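Local coordinates for deacylase (Burkholderia multivorans, PDB 5THW), which probably hydrolyses N-carbamoyl amino acids as a two-zinc member of the peptidase M20 family, and is bound here to N-carbamoyl-beta-alanine, at residues A96-T101 against R202-A207; H139-V144 against S427-P432; Q234-I239 against Q342-K347; V267-R272 against A321-G326. All blocks are in the same frame, centred on the assembly; numbering follows the deposited sequence.

Contact 1 (A96-T101 against R202-A207); sequences AAPVVT and RPLHAA
P98 and H205 make the first of two backbone hydrogen bonds here: H205 N donates to P98 O, with N and O 2.8 Å apart. Further on, V100 N gives its hydrogen to A206 O at 2.9 Å, in a nearly straight bond (167° at the hydrogen). A CA-H...O contact adds to the pairing, with A207 CA 3.2 Å from V100 O.

The apolar contacts sit largely round L204 and V100. L204 CD2 meets two partners, V100 CG1 at 3.7 Å and P98 CG at 3.8 Å, and the two side chains of L204 and V100 cross almost at a right angle. V100 has chi1 at -42°, which sets CG2 between its backbone N and carbonyl carbon; from there CG2 rests on A207 CB at 3.9 Å. On the sheet face of V99 and A206, V99 CG2 comes in the plane of the H205 ring and touches its edge at CD2, 3.8 Å away.

Polar groups frame this packing. R202 has a bend at chi3 (62°) that brings NH2 back to 3.6 Å from P98 CG, while its NH1 forms a salt bridge with E142. H205 stacks its ring on H139 and hydrogen-bonds through NE2 to E431 OE1.

This is the start of a parallel strand pair in the zinc-binding domain of the M20 fold: strand 99-103 runs on to H104 and strand 206-212 carries H211, two ligands of the same zinc ion.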
loop_
_atom_site.group_PDB
_atom_site.type_symbol
_atom_site.label_atom_id
_atom_site.label_comp_id
_atom_site.label_asym_id
_atom_site.label_seq_id
_atom_site.Cartn_x
_atom_site.Cartn_y
_atom_site.Cartn_z
ATOM N N ALA A 96 22.955 47.168 3.086
ATOM C CA ALA A 96 21.868 47.034 4.041
ATOM C C ALA A 96 21.283 45.628 4.027
ATOM O O ALA A 96 21.280 44.937 3.004
ATOM C CB ALA A 96 20.770 48.057 3.743
ATOM N N ALA A 97 20.780 45.213 5.189
ATOM C CA ALA A 97 20.110 43.928 5.309
ATOM C C ALA A 97 18.800 43.959 4.528
ATOM O O ALA A 97 18.044 44.933 4.621
ATOM C CB ALA A 97 19.844 43.590 6.774
ATOM N N PRO A 98 18.499 42.921 3.755
ATOM C CA PRO A 98 17.313 42.968 2.901
ATOM C C PRO A 98 16.021 42.753 3.677
ATOM O O PRO A 98 15.989 42.120 4.735
ATOM C CB PRO A 98 17.556 41.827 1.905
ATOM C CG PRO A 98 18.387 40.855 2.672
ATOM C CD PRO A 98 19.268 41.676 3.575
ATOM N N VAL A 99 14.957 43.347 3.145
ATOM C CA VAL A 99 13.591 43.004 3.517
ATOM C C VAL A 99 13.121 41.958 2.521
ATOM O O VAL A 99 13.058 42.228 1.318
ATOM C CB VAL A 99 12.675 44.237 3.495
ATOM C CG1 VAL A 99 11.216 43.819 3.647
ATOM C CG2 VAL A 99 13.069 45.208 4.598
ATOM N N VAL A 100 12.809 40.758 3.006
ATOM C CA VAL A 100 12.557 39.642 2.105
ATOM C C VAL A 100 11.098 39.232 2.199
ATOM O O VAL A 100 10.446 39.350 3.242
ATOM C CB VAL A 100 13.473 38.428 2.383
ATOM C CG1 VAL A 100 14.906 38.885 2.650
ATOM C CG2 VAL A 100 12.930 37.565 3.515
ATOM N N THR A 101 10.587 38.765 1.072
ATOM C CA THR A 101 9.315 38.081 0.983
ATOM C C THR A 101 9.543 36.846 0.138
ATOM O O THR A 101 10.585 36.693 -0.499
ATOM C CB THR A 101 8.217 38.950 0.362
ATOM O OG1 THR A 101 6.962 38.282 0.502
ATOM C CG2 THR A 101 8.485 39.162 -1.119
ATOM N N ARG A 202 23.146 34.921 6.805
ATOM C CA ARG A 202 23.031 36.255 6.248
ATOM C C ARG A 202 21.942 37.020 6.981
ATOM O O ARG A 202 20.817 36.517 7.102
ATOM C CB ARG A 202 22.717 36.177 4.748
ATOM C CG ARG A 202 22.710 37.515 4.026
ATOM C CD ARG A 202 22.802 37.302 2.520
ATOM N NE ARG A 202 21.685 36.554 1.949
ATOM C CZ ARG A 202 20.641 37.116 1.348
ATOM N NH1 ARG A 202 19.680 36.354 0.845
ATOM N NH2 ARG A 202 20.562 38.438 1.235
ATOM N N PRO A 203 22.229 38.212 7.494
ATOM C CA PRO A 203 21.221 38.937 8.273
ATOM C C PRO A 203 20.073 39.420 7.399
ATOM O O PRO A 203 20.256 39.800 6.238
ATOM C CB PRO A 203 22.003 40.124 8.857
ATOM C CG PRO A 203 23.452 39.765 8.693
ATOM C CD PRO A 203 23.516 38.924 7.461
ATOM N N LEU A 204 18.874 39.410 7.978
ATOM C CA LEU A 204 17.675 39.899 7.314
ATOM C C LEU A 204 17.073 41.019 8.150
ATOM O O LEU A 204 17.002 40.912 9.377
ATOM C CB LEU A 204 16.645 38.780 7.133
ATOM C CG LEU A 204 17.085 37.545 6.343
ATOM C CD1 LEU A 204 15.942 36.531 6.249
ATOM C CD2 LEU A 204 17.623 37.900 4.970
ATOM N N HIS A 205 16.649 42.098 7.485
ATOM C CA HIS A 205 16.062 43.226 8.208
ATOM C C HIS A 205 14.634 42.926 8.647
ATOM O O HIS A 205 14.259 43.188 9.795
ATOM C CB HIS A 205 16.102 44.487 7.346
ATOM C CG HIS A 205 15.622 45.717 8.052
ATOM N ND1 HIS A 205 16.240 46.216 9.178
ATOM C CD2 HIS A 205 14.591 46.554 7.786
ATOM C CE1 HIS A 205 15.608 47.306 9.579
ATOM N NE2 HIS A 205 14.605 47.533 8.750
ATOM N N ALA A 206 13.831 42.368 7.743
ATOM C CA ALA A 206 12.453 41.992 8.024
ATOM C C ALA A 206 12.018 40.952 7.000
ATOM O O ALA A 206 12.630 40.808 5.937
ATOM C CB ALA A 206 11.519 43.206 7.990
ATOM N N ALA A 207 10.955 40.222 7.336
ATOM C CA ALA A 207 10.424 39.192 6.456
ATOM C C ALA A 207 8.902 39.184 6.512
ATOM O O ALA A 207 8.314 39.293 7.592
ATOM C CB ALA A 207 10.970 37.812 6.837
#

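Contact 2 (H139-V144 against S427-P432); sequences HPIEVV and SRACEP
H139 meets the C-terminal end of helix 411-429 and the turn after it, using both its backbone and its ring. H139 N donates to A429 O at 2.8 Å, almost straight (170° at the hydrogen) and in the carbonyl plane, so a carbonyl in the last turn of the helix gets a partner from the loop that leads into strand 141-145.

From there the side chain can be followed outward. CB lies 3.6 Å from the same A429 O. With chi1 at -68°, CG stands anti to the carbonyl carbon and the ring swings over toward the residues that follow the helix; A429 O remains at its edge, in plane. Farther out, CD2 and NE2 both stand 3.0 Å from E431 O, which lies near the ring plane at its edge, and CD2 is also 3.6 Å from R428 O. The other nitrogen, ND1, turns back to A97 O in a hydrogen bond.

In the fold, this is where the last helix of the chain packs against the sheet of the zinc-binding domain, close to strands 99-103 and 141-145. V99 touches both R428 and A429 from the sheet side.

Next along the strand, I141 brings its longer branch to the helix: CD1 is 3.9 Å from A429 CB, with CG1 of I141 almost as near. Beyond the helix end, E431 OE2 sits 3.3 Å from R428 NE, well out of the guanidinium plane, so the two attract by charge alone.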
loop_
_atom_site.group_PDB
_atom_site.type_symbol
_atom_site.label_atom_id
_atom_site.label_comp_id
_atom_site.label_asym_id
_atom_site.label_seq_id
_atom_site.Cartn_x
_atom_site.Cartn_y
_atom_site.Cartn_z
ATOM N N HIS A 139 16.618 49.828 2.008
ATOM C CA HIS A 139 17.066 48.446 2.039
ATOM C C HIS A 139 16.812 47.756 0.700
ATOM O O HIS A 139 15.847 48.077 -0.002
ATOM C CB HIS A 139 16.336 47.678 3.131
ATOM C CG HIS A 139 16.698 48.102 4.518
ATOM N ND1 HIS A 139 17.640 47.440 5.276
ATOM C CD2 HIS A 139 16.235 49.114 5.289
ATOM C CE1 HIS A 139 17.743 48.029 6.455
ATOM N NE2 HIS A 139 16.903 49.048 6.488
ATOM N N PRO A 140 17.660 46.799 0.326
ATOM C CA PRO A 140 17.335 45.947 -0.821
ATOM C C PRO A 140 16.151 45.057 -0.494
ATOM O O PRO A 140 15.879 44.741 0.667
ATOM C CB PRO A 140 18.607 45.117 -1.031
ATOM C CG PRO A 140 19.351 45.197 0.272
ATOM C CD PRO A 140 18.996 46.515 0.882
ATOM N N ILE A 141 15.435 44.652 -1.534
ATOM C CA ILE A 141 14.275 43.787 -1.388
ATOM C C ILE A 141 14.570 42.491 -2.118
ATOM O O ILE A 141 15.159 42.505 -3.204
ATOM C CB ILE A 141 12.990 44.449 -1.923
ATOM C CG1 ILE A 141 12.437 45.427 -0.887
ATOM C CG2 ILE A 141 11.940 43.402 -2.274
ATOM C CD1 ILE A 141 11.495 46.444 -1.468
ATOM N N GLU A 142 14.199 41.368 -1.504
ATOM C CA GLU A 142 14.412 40.067 -2.108
ATOM C C GLU A 142 13.117 39.274 -2.074
ATOM O O GLU A 142 12.324 39.392 -1.137
ATOM C CB GLU A 142 15.530 39.293 -1.401
ATOM C CG GLU A 142 16.921 39.852 -1.690
ATOM C CD GLU A 142 18.031 39.061 -1.022
ATOM O OE1 GLU A 142 17.730 37.997 -0.443
ATOM O OE2 GLU A 142 19.201 39.504 -1.068
ATOM N N VAL A 143 12.906 38.484 -3.125
ATOM C CA VAL A 143 11.837 37.494 -3.189
ATOM C C VAL A 143 12.495 36.121 -3.253
ATOM O O VAL A 143 13.400 35.903 -4.067
ATOM C CB VAL A 143 10.913 37.732 -4.397
ATOM C CG1 VAL A 143 9.844 36.668 -4.463
ATOM C CG2 VAL A 143 10.278 39.110 -4.304
ATOM N N VAL A 144 12.042 35.200 -2.404
ATOM C CA VAL A 144 12.723 33.930 -2.184
ATOM C C VAL A 144 11.794 32.778 -2.533
ATOM O O VAL A 144 10.609 32.801 -2.185
ATOM C CB VAL A 144 13.217 33.793 -0.728
ATOM C CG1 VAL A 144 14.049 32.535 -0.568
ATOM C CG2 VAL A 144 14.029 35.016 -0.325
ATOM N N SER A 427 7.143 49.556 4.354
ATOM C CA SER A 427 7.281 50.065 5.715
ATOM C C SER A 427 8.672 49.790 6.270
ATOM O O SER A 427 9.296 50.669 6.876
ATOM C CB SER A 427 6.218 49.431 6.611
ATOM O OG SER A 427 6.633 49.440 7.963
ATOM N N ARG A 428 9.158 48.563 6.113
ATOM C CA ARG A 428 10.471 48.216 6.639
ATOM C C ARG A 428 11.612 48.503 5.667
ATOM O O ARG A 428 12.734 48.768 6.114
ATOM C CB ARG A 428 10.494 46.739 7.049
ATOM C CG ARG A 428 9.398 46.350 8.033
ATOM C CD ARG A 428 9.562 47.074 9.361
ATOM N NE ARG A 428 10.756 46.638 10.085
ATOM C CZ ARG A 428 10.738 45.858 11.164
ATOM N NH1 ARG A 428 9.584 45.426 11.653
ATOM N NH2 ARG A 428 11.872 45.509 11.759
ATOM N N ALA A 429 11.355 48.476 4.351
ATOM C CA ALA A 429 12.410 48.684 3.355
ATOM C C ALA A 429 12.853 50.140 3.215
ATOM O O ALA A 429 13.975 50.395 2.759
ATOM C CB ALA A 429 11.962 48.157 1.992
ATOM N N CYS A 430 12.001 51.100 3.560
ATOM C CA CYS A 430 12.379 52.503 3.498
ATOM C C CYS A 430 12.924 53.021 4.820
ATOM O O CYS A 430 13.211 54.218 4.929
ATOM C CB CYS A 430 11.192 53.357 3.045
ATOM S SG CYS A 430 10.772 53.207 1.287
ATOM N N GLU A 431 13.080 52.157 5.815
ATOM C CA GLU A 431 13.701 52.564 7.069
ATOM C C GLU A 431 15.187 52.827 6.852
ATOM O O GLU A 431 15.918 51.911 6.452
ATOM C CB GLU A 431 13.495 51.483 8.128
ATOM C CG GLU A 431 12.030 51.245 8.481
ATOM C CD GLU A 431 11.844 50.288 9.643
ATOM O OE1 GLU A 431 12.855 49.853 10.231
ATOM O OE2 GLU A 431 10.681 49.969 9.969
ATOM N N PRO A 432 15.676 54.038 7.110
ATOM C CA PRO A 432 17.094 54.331 6.869
ATOM C C PRO A 432 18.002 53.593 7.841
ATOM O O PRO A 432 17.654 53.360 9.000
ATOM C CB PRO A 432 17.185 55.849 7.067
ATOM C CG PRO A 432 16.033 56.189 7.952
ATOM C CD PRO A 432 14.942 55.199 7.644
#

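Contact 3 (Q234-I239 against Q342-K347); sequences QRWYEI and QIFYYK. With URP (N-(aminocarbonyl)-beta-alanine), chain G.
Y346 has CG between its backbone N and carbonyl carbon (chi1 69°) and Q234 has CG anti to its carbonyl carbon (chi1 -48°), so the two side chains rise side by side. Q234 NE2 donates to Y346 OH at 2.8 Å and to URP O42 at 3.1 Å, while Q234 OE1 accepts from W236 NE1 at 2.8 Å; three bonds fix the rotation of this amide. The indole lies beside F344, whose edge points at its five-membered ring in a T-shaped stack (planes at 69°), with F344 CD2 3.8 Å from W236 CD2.

On the other face the guanidinium of R235 lies over the Y345 ring in a cation-pi contact, CZ 4.3 Å from the ring centroid, and its NH1 donates to Q342 OE1 at 3.2 Å.

The strands pair antiparallel, the register slipping by one where W236 O takes I343 N at 2.8 Å and F344 N only weakly, a classic beta bulge; beyond it Y237 faces Q342. E238 OE1 forms a salt bridge with R295 of the second subunit. The Q234 and W236 face lines the ligand pocket, to which R309, G378, and H247 and N296 of the second subunit also contribute, an active site shared across the dimer.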
loop_
_atom_site.group_PDB
_atom_site.type_symbol
_atom_site.label_atom_id
_atom_site.label_comp_id
_atom_site.label_asym_id
_atom_site.label_seq_id
_atom_site.Cartn_x
_atom_site.Cartn_y
_atom_site.Cartn_z
ATOM N N GLN A 234 3.553 22.040 15.443
ATOM C CA GLN A 234 3.302 20.754 14.808
ATOM C C GLN A 234 4.279 19.697 15.306
ATOM O O GLN A 234 5.410 19.995 15.702
ATOM C CB GLN A 234 3.396 20.828 13.278
ATOM C CG GLN A 234 2.646 21.965 12.619
ATOM C CD GLN A 234 2.521 21.765 11.120
ATOM O OE1 GLN A 234 2.428 20.636 10.641
ATOM N NE2 GLN A 234 2.555 22.857 10.370
ATOM N N ARG A 235 3.827 18.445 15.240
ATOM C CA ARG A 235 4.637 17.268 15.536
ATOM C C ARG A 235 4.300 16.216 14.491
ATOM O O ARG A 235 3.126 15.879 14.313
ATOM C CB ARG A 235 4.343 16.726 16.939
ATOM C CG ARG A 235 5.044 17.414 18.102
ATOM C CD ARG A 235 4.534 16.820 19.420
ATOM N NE ARG A 235 4.816 17.654 20.587
ATOM C CZ ARG A 235 5.696 17.362 21.540
ATOM N NH1 ARG A 235 6.392 16.232 21.497
ATOM N NH2 ARG A 235 5.864 18.197 22.554
ATOM N N TRP A 236 5.308 15.731 13.774
ATOM C CA TRP A 236 5.129 14.709 12.750
ATOM C C TRP A 236 5.848 13.427 13.153
ATOM O O TRP A 236 6.962 13.464 13.689
ATOM C CB TRP A 236 5.643 15.172 11.381
ATOM C CG TRP A 236 4.848 16.273 10.744
ATOM C CD1 TRP A 236 3.913 17.075 11.345
ATOM C CD2 TRP A 236 4.937 16.710 9.383
ATOM N NE1 TRP A 236 3.411 17.975 10.435
ATOM C CE2 TRP A 236 4.027 17.777 9.226
ATOM C CE3 TRP A 236 5.701 16.307 8.281
ATOM C CZ2 TRP A 236 3.857 18.441 8.009
ATOM C CZ3 TRP A 236 5.526 16.962 7.076
ATOM C CH2 TRP A 236 4.609 18.016 6.949
ATOM N N TYR A 237 5.225 12.296 12.845
ATOM C CA TYR A 237 5.747 11.004 13.245
ATOM C C TYR A 237 5.822 10.073 12.048
ATOM O O TYR A 237 5.085 10.216 11.066
ATOM C CB TYR A 237 4.873 10.344 14.331
ATOM C CG TYR A 237 4.669 11.193 15.552
ATOM C CD1 TYR A 237 3.710 12.197 15.564
ATOM C CD2 TYR A 237 5.433 10.995 16.694
ATOM C CE1 TYR A 237 3.516 12.983 16.676
ATOM C CE2 TYR A 237 5.245 11.776 17.816
ATOM C CZ TYR A 237 4.281 12.773 17.802
ATOM O OH TYR A 237 4.078 13.570 18.912
ATOM N N GLU A 238 6.738 9.121 12.147
ATOM C CA GLU A 238 6.802 7.992 11.232
ATOM C C GLU A 238 6.763 6.748 12.094
ATOM O O GLU A 238 7.581 6.602 13.010
ATOM C CB GLU A 238 8.061 8.029 10.359
ATOM C CG GLU A 238 8.017 9.084 9.258
ATOM C CD GLU A 238 9.261 9.064 8.372
ATOM O OE1 GLU A 238 9.285 9.788 7.347
ATOM O OE2 GLU A 238 10.208 8.317 8.703
ATOM N N ILE A 239 5.796 5.879 11.831
ATOM C CA ILE A 239 5.616 4.649 12.590
ATOM C C ILE A 239 5.704 3.474 11.633
ATOM O O ILE A 239 5.157 3.513 10.525
ATOM C CB ILE A 239 4.276 4.626 13.358
ATOM C CG1 ILE A 239 4.211 5.783 14.357
ATOM C CG2 ILE A 239 4.068 3.283 14.063
ATOM C CD1 ILE A 239 2.885 5.886 15.081
ATOM N N GLN A 342 9.477 10.557 16.090
ATOM C CA GLN A 342 9.014 11.919 15.855
ATOM C C GLN A 342 10.055 12.611 14.983
ATOM O O GLN A 342 11.182 12.862 15.426
ATOM C CB GLN A 342 8.804 12.640 17.185
ATOM C CG GLN A 342 8.400 14.098 17.092
ATOM C CD GLN A 342 8.092 14.693 18.457
ATOM O OE1 GLN A 342 7.310 14.138 19.220
ATOM N NE2 GLN A 342 8.719 15.808 18.776
ATOM N N ILE A 343 9.673 12.938 13.745
ATOM C CA ILE A 343 10.617 13.427 12.745
ATOM C C ILE A 343 10.542 14.929 12.548
ATOM O O ILE A 343 11.341 15.481 11.784
ATOM C CB ILE A 343 10.414 12.711 11.395
ATOM C CG1 ILE A 343 8.989 12.943 10.881
ATOM C CG2 ILE A 343 10.724 11.232 11.536
ATOM C CD1 ILE A 343 8.821 12.708 9.403
ATOM N N PHE A 344 9.603 15.610 13.203
ATOM C CA PHE A 344 9.422 17.037 12.980
ATOM C C PHE A 344 8.728 17.613 14.198
ATOM O O PHE A 344 7.722 17.059 14.652
ATOM C CB PHE A 344 8.587 17.263 11.715
ATOM C CG PHE A 344 8.500 18.695 11.265
ATOM C CD1 PHE A 344 9.639 19.464 11.120
ATOM C CD2 PHE A 344 7.280 19.241 10.899
ATOM C CE1 PHE A 344 9.554 20.766 10.667
ATOM C CE2 PHE A 344 7.192 20.537 10.443
ATOM C CZ PHE A 344 8.334 21.300 10.324
ATOM N N TYR A 345 9.278 18.698 14.739
ATOM C CA TYR A 345 8.618 19.393 15.833
ATOM C C TYR A 345 9.075 20.840 15.885
ATOM O O TYR A 345 10.281 21.110 15.859
ATOM C CB TYR A 345 8.895 18.702 17.170
ATOM C CG TYR A 345 8.536 19.536 18.378
ATOM C CD1 TYR A 345 7.225 19.937 18.602
ATOM C CD2 TYR A 345 9.498 19.897 19.311
ATOM C CE1 TYR A 345 6.879 20.691 19.713
ATOM C CE2 TYR A 345 9.164 20.650 20.427
ATOM C CZ TYR A 345 7.850 21.043 20.621
ATOM O OH TYR A 345 7.507 21.789 21.723
ATOM N N TYR A 346 8.115 21.762 15.942
ATOM C CA TYR A 346 8.405 23.168 16.178
ATOM C C TYR A 346 7.303 23.767 17.040
ATOM O O TYR A 346 6.121 23.485 16.831
ATOM C CB TYR A 346 8.601 23.964 14.880
ATOM C CG TYR A 346 7.388 24.183 14.013
ATOM C CD1 TYR A 346 7.110 23.327 12.956
ATOM C CD2 TYR A 346 6.552 25.276 14.212
ATOM C CE1 TYR A 346 6.026 23.534 12.139
ATOM C CE2 TYR A 346 5.463 25.490 13.399
ATOM C CZ TYR A 346 5.203 24.613 12.367
ATOM O OH TYR A 346 4.122 24.807 11.545
ATOM N N LYS A 347 7.704 24.564 18.030
ATOM C CA LYS A 347 6.765 25.174 18.962
ATOM C C LYS A 347 5.939 26.245 18.249
ATOM O O LYS A 347 6.369 26.792 17.228
ATOM C CB LYS A 347 7.507 25.807 20.141
ATOM C CG LYS A 347 8.564 24.926 20.784
ATOM C CD LYS A 347 9.126 25.580 22.043
ATOM C CE LYS A 347 10.410 24.894 22.488
ATOM N NZ LYS A 347 10.316 23.407 22.388
HETATM O O2 URP G . 0.435 23.951 3.140
HETATM C C2 URP G . 1.583 24.341 3.243
HETATM N N3 URP G . 2.187 24.960 2.239
HETATM N N1 URP G . 2.277 24.142 4.355
HETATM C C6 URP G . 3.102 22.956 4.512
HETATM C C5 URP G . 3.432 22.673 5.971
HETATM C C4 URP G . 2.156 22.231 6.640
HETATM O O42 URP G . 1.603 23.009 7.450
HETATM O O41 URP G . 1.697 21.102 6.355
#

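Contact 4 (V267-R272 against A321-G326); sequences VDLVNR and AALRDG
In the dimerisation domain of the M20 fold, L269 and V270 of one helix pack on L323 and G326 of its antiparallel neighbour; both helices lie on the same face of the domain's antiparallel sheet. The axes of 267-272 and 321-326 run at 155° to each other and approach to 10.2 Å. The backbones come nearest where L269 CA is 7.1 Å from G326 CA and V270 CA is 6.9 Å from L323 CA. No hydrogen bond joins the two segments, and the contact is apolar packing.

V270 and L323 lie side by side and point the same way, down toward the sheet. Their tips meet as V270 CG2 and L323 CD1, 4.0 Å apart. Both side chains touch V306 and F308 of strand 297-310, and L323 also reaches Y237 in the neighbouring strand and I273 in the facing helix, while V270 reaches A283 and V285, so the pair fills the angle between helices and strands.

D268 forms a salt bridge with R265 of the second subunit and N271 packs on L261 of that subunit, which places helix 259-275 at the dimer interface.

L269 leaves its helix toward the facing one. Its chi1 of 165° sends CG in that direction, and the turn at chi2 (74°) leaves CD2 as the touching branch, 4.2 Å from L323 O. G326 has no side chain to meet it, and the methyl settles directly on its backbone, CD2 to CA at 3.7 Å and CD2 to C at 3.8 Å.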
loop_
_atom_site.group_PDB
_atom_site.type_symbol
_atom_site.label_atom_id
_atom_site.label_comp_id
_atom_site.label_asym_id
_atom_site.label_seq_id
_atom_site.Cartn_x
_atom_site.Cartn_y
_atom_site.Cartn_z
ATOM N N VAL A 267 -4.825 4.741 13.149
ATOM C CA VAL A 267 -5.533 5.762 12.378
ATOM C C VAL A 267 -6.744 6.264 13.156
ATOM O O VAL A 267 -6.977 7.473 13.272
ATOM C CB VAL A 267 -5.943 5.217 11.000
ATOM C CG1 VAL A 267 -6.897 6.193 10.305
ATOM C CG2 VAL A 267 -4.714 4.934 10.132
ATOM N N ASP A 268 -7.525 5.336 13.715
ATOM C CA ASP A 268 -8.684 5.715 14.509
ATOM C C ASP A 268 -8.276 6.391 15.815
ATOM O O ASP A 268 -8.934 7.338 16.262
ATOM C CB ASP A 268 -9.545 4.489 14.782
ATOM C CG ASP A 268 -10.953 4.853 15.181
ATOM O OD1 ASP A 268 -11.773 5.143 14.285
ATOM O OD2 ASP A 268 -11.229 4.854 16.400
ATOM N N LEU A 269 -7.204 5.912 16.445
ATOM C CA LEU A 269 -6.701 6.550 17.656
ATOM C C LEU A 269 -6.258 7.976 17.379
ATOM O O LEU A 269 -6.548 8.889 18.164
ATOM C CB LEU A 269 -5.535 5.747 18.216
ATOM C CG LEU A 269 -4.686 6.463 19.264
ATOM C CD1 LEU A 269 -5.421 6.548 20.606
ATOM C CD2 LEU A 269 -3.351 5.752 19.399
ATOM N N VAL A 270 -5.546 8.180 16.269
ATOM C CA VAL A 270 -5.104 9.515 15.884
ATOM C C VAL A 270 -6.299 10.439 15.697
ATOM O O VAL A 270 -6.314 11.569 16.201
ATOM C CB VAL A 270 -4.234 9.422 14.614
ATOM C CG1 VAL A 270 -4.135 10.775 13.891
ATOM C CG2 VAL A 270 -2.855 8.900 14.984
ATOM N N ASN A 271 -7.339 9.957 15.011
ATOM C CA ASN A 271 -8.553 10.745 14.849
ATOM C C ASN A 271 -9.168 11.085 16.198
ATOM O O ASN A 271 -9.664 12.199 16.402
ATOM C CB ASN A 271 -9.557 9.985 13.976
ATOM C CG ASN A 271 -10.862 10.750 13.781
ATOM O OD1 ASN A 271 -10.911 11.690 12.993
ATOM N ND2 ASN A 271 -11.920 10.339 14.477
ATOM N N ARG A 272 -9.130 10.135 17.136
ATOM C CA ARG A 272 -9.725 10.348 18.450
ATOM C C ARG A 272 -8.960 11.413 19.235
ATOM O O ARG A 272 -9.563 12.314 19.832
ATOM C CB ARG A 272 -9.764 9.019 19.210
ATOM C CG ARG A 272 -10.616 9.031 20.456
ATOM C CD ARG A 272 -12.043 9.404 20.108
ATOM N NE ARG A 272 -12.432 10.693 20.680
ATOM C CZ ARG A 272 -13.503 11.385 20.304
ATOM N NH1 ARG A 272 -13.783 12.545 20.887
ATOM N NH2 ARG A 272 -14.289 10.919 19.339
ATOM N N ALA A 321 1.764 12.440 24.044
ATOM C CA ALA A 321 1.729 11.400 25.072
ATOM C C ALA A 321 0.611 10.398 24.812
ATOM O O ALA A 321 0.793 9.189 25.004
ATOM C CB ALA A 321 1.567 12.033 26.456
ATOM N N ALA A 322 -0.560 10.880 24.391
ATOM C CA ALA A 322 -1.655 9.970 24.087
ATOM C C ALA A 322 -1.299 9.057 22.919
ATOM O O ALA A 322 -1.613 7.861 22.940
ATOM C CB ALA A 322 -2.926 10.766 23.787
ATOM N N LEU A 323 -0.601 9.592 21.911
ATOM C CA LEU A 323 -0.215 8.788 20.756
ATOM C C LEU A 323 0.754 7.680 21.149
ATOM O O LEU A 323 0.561 6.517 20.784
ATOM C CB LEU A 323 0.401 9.673 19.678
ATOM C CG LEU A 323 1.025 8.888 18.513
ATOM C CD1 LEU A 323 -0.049 8.205 17.683
ATOM C CD2 LEU A 323 1.881 9.793 17.641
ATOM N N ARG A 324 1.820 8.031 21.870
ATOM C CA ARG A 324 2.818 7.038 22.263
ATOM C C ARG A 324 2.216 5.970 23.166
ATOM O O ARG A 324 2.591 4.794 23.081
ATOM C CB ARG A 324 3.996 7.723 22.943
ATOM C CG ARG A 324 4.767 8.626 21.992
ATOM C CD ARG A 324 5.785 9.456 22.735
ATOM N NE ARG A 324 6.424 10.442 21.875
ATOM C CZ ARG A 324 7.534 10.231 21.189
ATOM N NH1 ARG A 324 8.138 9.054 21.255
ATOM N NH2 ARG A 324 8.035 11.205 20.440
ATOM N N ASP A 325 1.309 6.368 24.062
ATOM C CA ASP A 325 0.641 5.401 24.932
ATOM C C ASP A 325 -0.295 4.491 24.142
ATOM O O ASP A 325 -0.289 3.268 24.323
ATOM C CB ASP A 325 -0.130 6.134 26.035
ATOM C CG ASP A 325 -0.786 5.181 27.016
ATOM O OD1 ASP A 325 -0.099 4.707 27.945
ATOM O OD2 ASP A 325 -1.987 4.889 26.842
ATOM N N GLY A 326 -1.107 5.066 23.254
ATOM C CA GLY A 326 -2.037 4.252 22.486
ATOM C C GLY A 326 -1.345 3.321 21.506
ATOM O O GLY A 326 -1.804 2.197 21.278
#

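In the fold
From the N terminus, contact 1 opens at 96-101, and contact 2 opens at 139-144 before contact 1 closes at 202-207, so the two cross. They touch, with centres about 7 Å apart, and bind neighbouring strands of the zinc-binding domain to each other and to the last helix. Contact 3 opens at 234-239; within its loop contact 4 opens and closes, so that helix packing in the dimerisation domain is complete before strand 337-350 returns at 342-347. These two also touch, through a probable hydrogen bond between Q342 and R324, and both reach the second subunit. Contact 2 closes last, at 427-432, enclosing both; its centre lies about 45 Å from that of contact 4.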